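PDB 5I3S: inositol monophosphatase family protein from Staphylococcus aureus, which probably hydrolyses phosphate esters of inositol or related small molecules, as metal-dependent phosphatases of the FIG superfamily do. Local coordinates for residues G5-L10 / T78-D83; F114-D117 / V122-H125; P156-L159 / I163-E166; S238-N243 / Q248-D253. All blocks are in the same frame, centred on the assembly; numbering follows the deposited sequence.

Contact 1: G5-L10 / T78-D83; sequences GFAQGL and TVWVVD
Ala7 and Trp80 mark where the backbones come closest, 9.5 Å between their CA atoms, with helix 5-10 and strand 78-83 running nearly parallel at 19° and their axes 12.7 Å apart. That gap is bridged from the strand by one long side chain. CG of Trp80 lies anti to the carbonyl carbon (chi1 -73°), which sends the indole out toward the helix, and the six-membered ring makes all the contacts. Three helix side chains meet its far end, at CZ2, CH2 and CZ3. Phe6 CE2 comes to 3.5 Å from Trp80 CH2 and 3.7 Å from Trp80 CZ2. The two rings meet rim to rim, centroids 5.7 Å apart and planes at 76°, neither lying over the other. Ala7 CB, one residue on, sits 3.7 Å from Trp80 CH2. A turn later, Leu10 puts one methyl, CD2, 3.7 Å from Trp80 CZ3. Ile53 of helix 37-56 and Ile102 and Ile104 of strand 99-106 also pack on the indole, while Phe6 and Tyr57 form an edge-to-face (T-shaped) pair. At the far end of the strand, Asp83 lies near Asp86 and Asp208, a cluster of carboxylates consistent with the metal site of this family. Between these two segments the contact is therefore van der Waals packing alone; the indole's one polar atom, NE1, is satisfied away from the helix by a hydrogen bond to His60 ND1.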
# COMPACT_ATOMS: atom_id res chain seq x y z
N GLY A 5 -25.59 -9.78 13.74
CA GLY A 5 -25.98 -10.43 12.50
C GLY A 5 -26.61 -9.46 11.52
O GLY A 5 -26.26 -9.47 10.35
N PHE A 6 -27.56 -8.64 12.00
CA PHE A 6 -28.15 -7.53 11.22
C PHE A 6 -27.05 -6.58 10.66
O PHE A 6 -27.12 -6.16 9.51
CB PHE A 6 -29.18 -6.77 12.08
CG PHE A 6 -29.67 -5.46 11.51
CD1 PHE A 6 -30.59 -5.42 10.48
CD2 PHE A 6 -29.23 -4.27 12.01
CE1 PHE A 6 -31.06 -4.20 9.96
CE2 PHE A 6 -29.66 -3.06 11.49
CZ PHE A 6 -30.58 -3.02 10.46
N ALA A 7 -26.03 -6.28 11.46
CA ALA A 7 -25.00 -5.35 11.01
C ALA A 7 -24.18 -5.97 9.89
O ALA A 7 -23.92 -5.35 8.89
CB ALA A 7 -24.11 -4.93 12.17
N GLN A 8 -23.80 -7.22 10.10
CA GLN A 8 -23.02 -8.01 9.17
C GLN A 8 -23.64 -8.06 7.78
O GLN A 8 -22.99 -7.77 6.80
CB GLN A 8 -22.82 -9.40 9.76
CG GLN A 8 -21.89 -10.32 9.03
CD GLN A 8 -21.23 -11.31 9.95
OE1 GLN A 8 -20.65 -10.94 10.97
NE2 GLN A 8 -21.33 -12.58 9.62
N GLY A 9 -24.91 -8.39 7.70
CA GLY A 9 -25.60 -8.49 6.42
C GLY A 9 -25.77 -7.15 5.76
O GLY A 9 -25.48 -6.98 4.57
N LEU A 10 -26.20 -6.18 6.56
CA LEU A 10 -26.30 -4.78 6.13
C LEU A 10 -25.02 -4.27 5.47
O LEU A 10 -25.05 -3.68 4.41
CB LEU A 10 -26.64 -3.89 7.33
CG LEU A 10 -26.69 -2.39 7.07
CD1 LEU A 10 -27.74 -2.09 6.01
CD2 LEU A 10 -27.01 -1.64 8.34
N THR A 78 -27.52 3.33 22.04
CA THR A 78 -26.83 2.53 21.02
C THR A 78 -26.45 3.44 19.86
O THR A 78 -27.28 4.21 19.39
CB THR A 78 -27.62 1.25 20.56
OG1 THR A 78 -27.95 0.44 21.70
CG2 THR A 78 -26.74 0.39 19.59
N VAL A 79 -25.17 3.36 19.44
CA VAL A 79 -24.62 4.26 18.45
C VAL A 79 -23.85 3.54 17.34
O VAL A 79 -22.90 2.82 17.62
CB VAL A 79 -23.73 5.32 19.11
CG1 VAL A 79 -23.14 6.26 18.08
CG2 VAL A 79 -24.57 6.09 20.11
N TRP A 80 -24.28 3.78 16.09
CA TRP A 80 -23.66 3.22 14.88
C TRP A 80 -22.72 4.29 14.37
O TRP A 80 -23.19 5.39 14.03
CB TRP A 80 -24.72 2.90 13.80
CG TRP A 80 -25.57 1.67 14.13
CD1 TRP A 80 -26.34 1.49 15.21
CD2 TRP A 80 -25.70 0.46 13.36
NE1 TRP A 80 -26.97 0.28 15.17
CE2 TRP A 80 -26.59 -0.38 14.04
CE3 TRP A 80 -25.17 0.03 12.13
CZ2 TRP A 80 -26.96 -1.63 13.56
CZ3 TRP A 80 -25.52 -1.22 11.66
CH2 TRP A 80 -26.40 -2.04 12.38
N VAL A 81 -21.43 4.01 14.31
CA VAL A 81 -20.52 5.03 13.73
C VAL A 81 -20.00 4.57 12.37
O VAL A 81 -19.23 3.60 12.29
CB VAL A 81 -19.49 5.61 14.75
CG1 VAL A 81 -19.05 4.59 15.75
CG2 VAL A 81 -18.32 6.30 14.10
N VAL A 82 -20.44 5.23 11.30
CA VAL A 82 -20.25 4.68 9.97
C VAL A 82 -19.45 5.58 9.05
O VAL A 82 -19.73 6.78 8.97
CB VAL A 82 -21.58 4.11 9.32
CG1 VAL A 82 -22.81 4.30 10.17
CG2 VAL A 82 -21.81 4.51 7.86
N ASP A 83 -18.46 4.99 8.36
CA ASP A 83 -17.87 5.61 7.16
C ASP A 83 -18.32 4.80 5.93
O ASP A 83 -17.85 3.66 5.70
CB ASP A 83 -16.33 5.72 7.22
CG ASP A 83 -15.76 6.72 6.17
OD1 ASP A 83 -16.50 7.13 5.27
OD2 ASP A 83 -14.56 7.05 6.21

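Contact 2: F114-D117 / V122-H125; sequences FVYD and VLYH
Tyr116 lies across from Leu123 in the hairpin of strands 109-117 and 122-127, and its side chain can be followed outward atom by atom. CB rests 3.8 Å from Leu123 CD1. CG stands anti to the backbone N (chi1 -175°), which swings the ring obliquely over toward Val122, and CD1 then comes 3.5 Å from Val122 O, with that oxygen at the ring edge. CE1 reaches 3.8 Å from Val122 N, and beyond it OH is hydrogen-bonded to Asp121 OD1 in the turn. The backbone is regular antiparallel pairing. Val115 and Tyr124 form one hydrogen-bonded pair, their bonds running Tyr124 N to Val115 O at 2.8 Å and Val115 N to Tyr124 O at 2.9 Å. Asp117 and Val122 form the next: Asp117 N to Val122 O is short, 2.7 Å, and the return bond from Val122 N to Asp117 O longer, 3.2 Å. On the same face as Tyr116, Phe114 CD1 packs 3.7 Å from CB of His125, whose imidazole leads away and is held at both nitrogens, by Tyr4 OH and Gly135 O. Helix 2-24 covers that face, setting Ala7 and Ile11 on Phe114. Val115 and Tyr124 point to the other face, where helices 184-193 and 206-218 lie, and strands 99-106 and 132-134 continue the sheet on either side of the hairpin.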
# COMPACT_ATOMS: atom_id res chain seq x y z
N PHE A 114 -16.77 -3.62 12.19
CA PHE A 114 -16.82 -4.15 10.83
C PHE A 114 -16.02 -3.27 9.88
O PHE A 114 -16.30 -2.09 9.83
CB PHE A 114 -18.27 -4.23 10.31
CG PHE A 114 -19.22 -5.00 11.21
CD1 PHE A 114 -19.44 -6.36 11.03
CD2 PHE A 114 -19.91 -4.36 12.25
CE1 PHE A 114 -20.31 -7.06 11.85
CE2 PHE A 114 -20.78 -5.05 13.08
CZ PHE A 114 -20.99 -6.40 12.88
N VAL A 115 -15.06 -3.84 9.13
CA VAL A 115 -14.46 -3.15 7.98
C VAL A 115 -14.51 -4.05 6.74
O VAL A 115 -13.96 -5.15 6.73
CB VAL A 115 -13.10 -2.41 8.24
CG1 VAL A 115 -12.72 -2.29 9.70
CG2 VAL A 115 -11.95 -2.94 7.49
N TYR A 116 -15.27 -3.61 5.74
CA TYR A 116 -15.62 -4.43 4.58
C TYR A 116 -14.85 -3.96 3.40
O TYR A 116 -15.09 -2.84 2.95
CB TYR A 116 -17.12 -4.39 4.27
CG TYR A 116 -17.59 -5.31 3.15
CD1 TYR A 116 -16.99 -6.56 2.93
CD2 TYR A 116 -18.66 -4.97 2.33
CE1 TYR A 116 -17.43 -7.42 1.91
CE2 TYR A 116 -19.09 -5.82 1.32
CZ TYR A 116 -18.46 -7.05 1.12
OH TYR A 116 -18.86 -7.88 0.12
N ASP A 117 -13.90 -4.77 2.94
CA ASP A 117 -13.08 -4.42 1.77
C ASP A 117 -13.97 -4.81 0.58
O ASP A 117 -14.04 -5.96 0.19
CB ASP A 117 -11.72 -5.16 1.78
CG ASP A 117 -10.83 -4.81 0.58
OD1 ASP A 117 -11.37 -4.40 -0.49
OD2 ASP A 117 -9.60 -4.97 0.70
N VAL A 122 -14.01 -9.00 1.26
CA VAL A 122 -13.47 -9.49 2.52
C VAL A 122 -13.95 -8.60 3.65
O VAL A 122 -13.67 -7.40 3.70
CB VAL A 122 -11.92 -9.52 2.54
CG1 VAL A 122 -11.41 -10.08 3.86
CG2 VAL A 122 -11.33 -10.33 1.34
N LEU A 123 -14.70 -9.19 4.55
CA LEU A 123 -15.29 -8.50 5.66
C LEU A 123 -14.46 -8.86 6.85
O LEU A 123 -14.38 -10.03 7.19
CB LEU A 123 -16.70 -8.99 5.89
CG LEU A 123 -17.40 -8.46 7.15
CD1 LEU A 123 -17.66 -6.97 7.02
CD2 LEU A 123 -18.70 -9.19 7.34
N TYR A 124 -13.83 -7.85 7.47
CA TYR A 124 -13.21 -8.06 8.78
C TYR A 124 -14.25 -7.70 9.84
O TYR A 124 -14.96 -6.72 9.71
CB TYR A 124 -11.91 -7.26 8.92
CG TYR A 124 -10.90 -7.51 7.76
CD1 TYR A 124 -9.92 -8.49 7.86
CD2 TYR A 124 -10.94 -6.74 6.60
CE1 TYR A 124 -9.02 -8.74 6.81
CE2 TYR A 124 -10.05 -6.94 5.56
CZ TYR A 124 -9.10 -7.93 5.66
OH TYR A 124 -8.24 -8.14 4.63
N HIS A 125 -14.31 -8.48 10.90
CA HIS A 125 -15.36 -8.34 11.89
C HIS A 125 -15.02 -9.03 13.22
O HIS A 125 -14.16 -9.93 13.30
CB HIS A 125 -16.73 -8.80 11.32
CG HIS A 125 -16.77 -10.24 10.95
ND1 HIS A 125 -17.54 -11.16 11.62
CD2 HIS A 125 -16.12 -10.93 9.98
CE1 HIS A 125 -17.35 -12.36 11.09
NE2 HIS A 125 -16.50 -12.24 10.09

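Contact 3: P156-L159 / I163-E166; sequences PNWL and ILGE
The beta-alpha-beta crossover that joins parallel strands 151-153 and 177-179 through helix 164-174 begins with a short turn, and here Trp158 and Leu159 of that turn meet Leu164 and Gly165 at the start of the helix. The turn is closed by Leu159 N bonding to Pro156 O at 3.0 Å, and Ile163 occupies the N-cap position of the helix. The closest approaches are all to Gly165. Its CA lies 4.0 Å from the CA of Leu159, and two carbonyl oxygens come in against it: Trp158 O at 3.5 Å from Gly165 CA, in a CA-H...O contact bent to 130° at the hydrogen, and Leu159 O at 3.6 Å from the same carbon. Beside them the only side-chain touch is loose, Trp158 CE3 to Leu164 CD2 at 4.5 Å, the methyl meeting the indole obliquely. Pro202 packs on both Trp158 and Leu164, and Arg269 of helix 259-270 packs on the indole too. The Trp158 side chain is about 5 Å from a bound phosphate ion, probably from the crystallisation liquor. Leu159 turns its CB away from Gly165, and it packs on Val172 and on Thr160 of the second subunit. The turn thus lies against the helix start through close backbone packing, one weak C-H...O contact and slight apolar contact, without a conventional hydrogen bond between the two segments.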
# COMPACT_ATOMS: atom_id res chain seq x y z
N PRO A 156 3.63 9.33 3.68
CA PRO A 156 4.77 10.24 3.46
C PRO A 156 4.50 11.75 3.71
O PRO A 156 5.41 12.48 4.11
CB PRO A 156 5.09 10.02 1.97
CG PRO A 156 4.71 8.58 1.71
CD PRO A 156 3.50 8.34 2.60
N ASN A 157 3.34 12.25 3.36
CA ASN A 157 2.97 13.66 3.66
C ASN A 157 3.21 14.17 5.09
O ASN A 157 3.40 15.37 5.29
CB ASN A 157 1.51 13.95 3.29
CG ASN A 157 1.32 14.12 1.81
OD1 ASN A 157 1.64 15.18 1.28
ND2 ASN A 157 0.81 13.09 1.13
N TRP A 158 3.15 13.28 6.07
CA TRP A 158 3.37 13.67 7.44
C TRP A 158 4.83 13.88 7.76
O TRP A 158 5.15 14.59 8.71
CB TRP A 158 2.77 12.63 8.40
CG TRP A 158 1.27 12.35 8.22
CD1 TRP A 158 0.71 11.11 8.07
CD2 TRP A 158 0.18 13.29 8.12
NE1 TRP A 158 -0.66 11.21 7.94
CE2 TRP A 158 -1.01 12.54 7.96
CE3 TRP A 158 0.09 14.69 8.21
CZ2 TRP A 158 -2.29 13.13 7.86
CZ3 TRP A 158 -1.21 15.30 8.11
CH2 TRP A 158 -2.37 14.50 7.92
N LEU A 159 5.72 13.32 6.96
CA LEU A 159 7.14 13.62 7.14
C LEU A 159 7.57 14.97 6.60
O LEU A 159 8.70 15.39 6.90
CB LEU A 159 8.02 12.50 6.56
CG LEU A 159 8.03 11.22 7.39
CD1 LEU A 159 6.77 10.39 7.17
CD2 LEU A 159 9.21 10.39 6.99
N ILE A 163 7.49 20.30 12.62
CA ILE A 163 7.51 19.62 13.94
C ILE A 163 7.12 18.15 13.86
O ILE A 163 7.89 17.28 14.24
CB ILE A 163 6.70 20.36 15.06
CG1 ILE A 163 7.06 21.86 15.12
CG2 ILE A 163 7.03 19.76 16.44
CD1 ILE A 163 6.27 22.74 14.19
N LEU A 164 5.92 17.89 13.40
CA LEU A 164 5.46 16.53 13.16
C LEU A 164 6.48 15.72 12.33
O LEU A 164 6.87 14.62 12.71
CB LEU A 164 4.12 16.59 12.44
CG LEU A 164 3.13 15.46 12.62
CD1 LEU A 164 3.07 14.99 14.09
CD2 LEU A 164 1.79 15.98 12.13
N GLY A 165 6.94 16.31 11.22
CA GLY A 165 8.02 15.76 10.41
C GLY A 165 9.19 15.25 11.21
O GLY A 165 9.53 14.07 11.12
N GLU A 166 9.76 16.11 12.05
CA GLU A 166 11.00 15.78 12.75
C GLU A 166 10.78 14.64 13.72
O GLU A 166 11.58 13.71 13.80
CB GLU A 166 11.62 16.99 13.49
CG GLU A 166 12.61 17.81 12.67
CD GLU A 166 13.81 17.01 12.18
OE1 GLU A 166 13.94 16.79 10.96
OE2 GLU A 166 14.63 16.58 13.02

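Contact 4: S238-N243 / Q248-D253; sequences SILVGN and QEISND
Leu240 meets Ile250 and Ser251 where strand 237-242 leads into helix 244-255 and the helix folds back beside it. At the start of the strand, Ser238 OG takes a hydrogen bond from Leu226 N, in the loop after strand 222-224, while Ile239 and, two residues on, Val241 turn to the other side of the strand, onto Phe209 and Leu216 of helix 206-218. Leu240, between them, is the residue that points at helix 244-255, and its CA is 8.3 Å from the CA of Ser251. With CG anti to the backbone N (chi1 172°), the branch reaches forward and both methyls find the helix. Leu240 CD1 touches both methyls of Ile250, CG2 and CD1, each at 4.1 Å. Leu240 CD2 lies 4.1 Å from Ile250 CG2 as well, and also meets Ser251, through the backbone N at 4.1 Å and the side-chain CB at 4.2 Å. Met200 of strand 198-201 packs on the same leucine. Gly242 follows, and the chain then reaches Asn243, the N-cap of the helix, whose OD1 takes a hydrogen bond from Leu246 N and whose ND2 bonds to Ser145 OG. The work is thus divided: polar bonds fix the start of the helix at Asn243, while apolar packing of Leu240 on Ile250 and Ser251, with Ile250 also on Ala198, sets its later turn against the sheet at ordinary van der Waals distances and with no directional bond.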
# COMPACT_ATOMS: atom_id res chain seq x y z
N SER A 238 -5.50 12.04 17.06
CA SER A 238 -4.34 11.38 16.49
C SER A 238 -4.43 9.89 16.86
O SER A 238 -5.33 9.45 17.65
CB SER A 238 -3.06 12.06 16.97
OG SER A 238 -2.74 11.76 18.31
N ILE A 239 -3.53 9.10 16.29
CA ILE A 239 -3.69 7.63 16.27
C ILE A 239 -2.31 6.99 16.24
O ILE A 239 -1.48 7.33 15.40
CB ILE A 239 -4.41 7.14 14.97
CG1 ILE A 239 -5.78 7.73 14.84
CG2 ILE A 239 -4.53 5.59 14.94
CD1 ILE A 239 -6.83 7.16 15.79
N LEU A 240 -2.07 6.09 17.19
CA LEU A 240 -0.96 5.12 17.15
C LEU A 240 -1.52 3.75 17.54
O LEU A 240 -2.11 3.60 18.60
CB LEU A 240 0.14 5.53 18.11
CG LEU A 240 1.28 4.54 18.33
CD1 LEU A 240 2.09 4.51 17.05
CD2 LEU A 240 2.18 4.84 19.55
N VAL A 241 -1.36 2.76 16.67
CA VAL A 241 -1.82 1.39 16.89
C VAL A 241 -0.73 0.43 16.51
O VAL A 241 0.13 0.72 15.64
CB VAL A 241 -3.11 1.03 16.14
CG1 VAL A 241 -4.24 1.97 16.52
CG2 VAL A 241 -2.93 1.03 14.64
N GLY A 242 -0.72 -0.69 17.20
CA GLY A 242 0.35 -1.64 17.01
C GLY A 242 0.20 -2.87 17.90
O GLY A 242 -0.70 -2.95 18.73
N ASN A 243 1.12 -3.79 17.74
CA ASN A 243 1.31 -4.83 18.74
C ASN A 243 1.81 -4.16 20.02
O ASN A 243 2.40 -3.08 19.99
CB ASN A 243 2.21 -5.97 18.22
CG ASN A 243 3.70 -5.61 18.04
OD1 ASN A 243 4.43 -5.36 19.01
ND2 ASN A 243 4.18 -5.72 16.82
N GLN A 248 4.39 0.28 22.87
CA GLN A 248 5.06 0.85 24.06
C GLN A 248 6.46 1.42 23.75
O GLN A 248 6.79 2.46 24.28
CB GLN A 248 5.03 -0.11 25.32
CG GLN A 248 5.89 -1.38 25.36
CD GLN A 248 5.36 -2.52 26.27
OE1 GLN A 248 5.85 -3.68 26.23
NE2 GLN A 248 4.35 -2.21 27.08
N GLU A 249 7.23 0.80 22.85
CA GLU A 249 8.52 1.38 22.38
C GLU A 249 8.36 2.69 21.57
O GLU A 249 9.13 3.65 21.76
CB GLU A 249 9.28 0.35 21.52
CG GLU A 249 10.69 0.75 21.03
CD GLU A 249 11.29 -0.29 20.12
OE1 GLU A 249 10.63 -1.34 19.82
OE2 GLU A 249 12.42 -0.03 19.62
N ILE A 250 7.40 2.74 20.64
CA ILE A 250 7.20 3.98 19.89
C ILE A 250 6.73 5.10 20.83
O ILE A 250 7.25 6.21 20.76
CB ILE A 250 6.18 3.85 18.71
CG1 ILE A 250 6.70 2.88 17.67
CG2 ILE A 250 5.97 5.21 18.05
CD1 ILE A 250 5.64 2.39 16.70
N SER A 251 5.74 4.82 21.67
CA SER A 251 5.23 5.83 22.60
C SER A 251 6.33 6.22 23.60
O SER A 251 6.68 7.40 23.68
CB SER A 251 3.95 5.35 23.28
OG SER A 251 3.30 6.42 23.97
N ASN A 252 6.95 5.24 24.27
CA ASN A 252 7.88 5.48 25.42
C ASN A 252 9.23 6.08 25.04
O ASN A 252 9.72 7.01 25.66
N ASP A 253 9.80 5.60 23.96
CA ASP A 253 11.15 5.95 23.56
C ASP A 253 11.14 7.01 22.41
O ASP A 253 12.06 7.79 22.30
CB ASP A 253 11.76 4.59 23.20
CG ASP A 253 13.14 4.64 22.75
OD1 ASP A 253 13.65 5.67 22.32
OD2 ASP A 253 13.75 3.55 22.78

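All four contacts are mainly buried, but they lie in different parts of the fold. Contacts 1 and 2 share the seven-stranded sheet and helix 2-24, and they touch directly: Ala7 CB is 3.5 Å from Phe114 CE2, so the helix face that receives the indole also packs on the hairpin. Contacts 3 and 4 sit across the chain's centre, around the five-stranded sheet, with centres about 16 Å apart and no touch. Chemistry follows place. Contact 2, strand against strand, rests on backbone hydrogen bonds; contacts 1 and 4, helix against strand, are apolar; contact 3, a turn on a helix start, is mostly backbone packing and alone borders the second subunit.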